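Local structure of Rx protein (Solanum tuberosum, 4M70) at residues W94-F97 with F98-Q102. The protein is a plant NB-LRR resistance protein, represented by its N-terminal coiled-coil domain, and probably triggers defence, including the hypersensitive response, on sensing a pathogen avirulence protein. Residues are numbered along the deposited sequence; the frame is centred on the assembly and turned at random.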
loop_
_atom_site.group_PDB
_atom_site.type_symbol
_atom_site.label_atom_id
_atom_site.label_comp_id
_atom_site.label_asym_id
_atom_site.label_seq_id
_atom_site.Cartn_x
_atom_site.Cartn_y
_atom_site.Cartn_z
ATOM N N TRP A 94 2.324 0.086 -12.767
ATOM C CA TRP A 94 2.728 -1.169 -12.155
ATOM C C TRP A 94 3.386 -0.898 -10.820
ATOM O O TRP A 94 3.156 -1.612 -9.836
ATOM C CB TRP A 94 3.707 -1.909 -13.072
ATOM C CG TRP A 94 4.080 -3.294 -12.610
ATOM C CD1 TRP A 94 3.563 -4.477 -13.060
ATOM C CD2 TRP A 94 5.044 -3.636 -11.600
ATOM N NE1 TRP A 94 4.153 -5.530 -12.398
ATOM C CE2 TRP A 94 5.062 -5.040 -11.501
ATOM C CE3 TRP A 94 5.893 -2.890 -10.777
ATOM C CZ2 TRP A 94 5.899 -5.710 -10.606
ATOM C CZ3 TRP A 94 6.720 -3.561 -9.890
ATOM C CH2 TRP A 94 6.715 -4.955 -9.812
ATOM N N GLU A 95 4.220 0.135 -10.792
ATOM C CA GLU A 95 4.917 0.486 -9.571
ATOM C C GLU A 95 3.919 0.892 -8.478
ATOM O O GLU A 95 4.064 0.504 -7.307
ATOM C CB GLU A 95 5.931 1.595 -9.830
ATOM C CG GLU A 95 6.920 1.742 -8.703
ATOM C CD GLU A 95 7.819 0.526 -8.590
ATOM O OE1 GLU A 95 8.098 -0.102 -9.635
ATOM O OE2 GLU A 95 8.243 0.194 -7.462
ATOM N N ILE A 96 2.904 1.666 -8.865
ATOM C CA ILE A 96 1.840 2.035 -7.924
ATOM C C ILE A 96 1.112 0.814 -7.349
ATOM O O ILE A 96 0.925 0.703 -6.127
ATOM C CB ILE A 96 0.806 2.991 -8.563
ATOM C CG1 ILE A 96 1.456 4.337 -8.899
ATOM C CG2 ILE A 96 -0.372 3.236 -7.626
ATOM C CD1 ILE A 96 0.545 5.262 -9.667
ATOM N N PHE A 97 0.706 -0.094 -8.236
ATOM C CA PHE A 97 -0.011 -1.303 -7.821
ATOM C C PHE A 97 0.821 -2.131 -6.849
ATOM O O PHE A 97 0.344 -2.548 -5.787
ATOM C CB PHE A 97 -0.370 -2.178 -9.017
ATOM C CG PHE A 97 -1.404 -1.582 -9.913
ATOM C CD1 PHE A 97 -2.706 -1.393 -9.478
ATOM C CD2 PHE A 97 -1.091 -1.289 -11.230
ATOM C CE1 PHE A 97 -3.660 -0.849 -10.325
ATOM C CE2 PHE A 97 -2.036 -0.758 -12.085
ATOM C CZ PHE A 97 -3.324 -0.537 -11.634
ATOM N N PHE A 98 2.077 -2.348 -7.222
ATOM C CA PHE A 98 2.988 -3.173 -6.444
ATOM C C PHE A 98 3.230 -2.596 -5.058
ATOM O O PHE A 98 3.173 -3.320 -4.049
ATOM C CB PHE A 98 4.310 -3.342 -7.191
ATOM C CG PHE A 98 5.312 -4.199 -6.474
ATOM C CD1 PHE A 98 6.303 -3.623 -5.695
ATOM C CD2 PHE A 98 5.263 -5.582 -6.574
ATOM C CE1 PHE A 98 7.230 -4.407 -5.030
ATOM C CE2 PHE A 98 6.190 -6.371 -5.919
ATOM C CZ PHE A 98 7.170 -5.785 -5.142
ATOM N N VAL A 99 3.499 -1.292 -5.005
ATOM C CA VAL A 99 3.747 -0.666 -3.714
ATOM C C VAL A 99 2.497 -0.703 -2.835
ATOM O O VAL A 99 2.591 -0.977 -1.633
ATOM C CB VAL A 99 4.318 0.776 -3.843
ATOM C CG1 VAL A 99 3.284 1.735 -4.400
ATOM C CG2 VAL A 99 4.820 1.267 -2.502
ATOM N N LEU A 100 1.328 -0.484 -3.433
ATOM C CA LEU A 100 0.103 -0.507 -2.641
ATOM C C LEU A 100 -0.230 -1.889 -2.090
ATOM O O LEU A 100 -0.686 -2.011 -0.952
ATOM C CB LEU A 100 -1.073 0.062 -3.435
ATOM C CG LEU A 100 -1.064 1.587 -3.529
ATOM C CD1 LEU A 100 -2.215 2.101 -4.380
ATOM C CD2 LEU A 100 -1.117 2.163 -2.124
ATOM N N GLU A 101 0.002 -2.931 -2.883
ATOM C CA GLU A 101 -0.183 -4.294 -2.382
ATOM C C GLU A 101 0.827 -4.650 -1.273
ATOM O O GLU A 101 0.450 -5.273 -0.271
ATOM C CB GLU A 101 -0.171 -5.308 -3.526
ATOM C CG GLU A 101 -0.501 -6.727 -3.077
ATOM C CD GLU A 101 -1.902 -6.918 -2.533
ATOM O OE1 GLU A 101 -2.785 -6.074 -2.788
ATOM O OE2 GLU A 101 -2.102 -7.917 -1.811
ATOM N N GLN A 102 2.100 -4.286 -1.456
ATOM C CA GLN A 102 3.100 -4.531 -0.406
ATOM C C GLN A 102 2.693 -3.847 0.904
ATOM O O GLN A 102 2.725 -4.445 1.999
ATOM C CB GLN A 102 4.482 -4.038 -0.835
ATOM C CG GLN A 102 5.115 -4.789 -1.992
ATOM C CD GLN A 102 5.982 -5.950 -1.539
ATOM O OE1 GLN A 102 5.520 -7.087 -1.437
ATOM N NE2 GLN A 102 7.247 -5.664 -1.254
#
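F98 and W94 lie side by side, one turn apart on helix 86-119, the last helix of the four-helix coiled-coil (CC) domain of Rx. Both have CG anti to the backbone N (chi1 -174° in W94, -179° in F98), which sends the two rings off the helix in the same direction. The planes are nearly parallel, 10° apart. They are slid past each other, with 5.0 Å between the centroids of the F98 ring and the six-membered W94 ring, so overlap is slight. F98 CB fills in instead and makes a CH-pi contact over one face of the indole. The other face of the helix points into the domain. There I96 and L100 lie alongside each other, with I96 CG2 3.9 Å from L100 CD1. Both pack on L28; I96 also touches S20 and L100 touches I17, both on helix 4-24. F97 is buried and packs on L28 and F31, while its carbonyl O takes the N-H of E101, with F97 O 2.9 Å from E101 N. W94, partly exposed, touches an apolar side chain, and V99 an aromatic one, both on the chain of another protein. Four i to i+4 backbone bonds tie the turn together, among them F98 N to W94 O at 2.9 Å. The closest ring-to-ring atoms of the aromatic pair are W94 CH2 and F98 CD2, 3.6 Å apart.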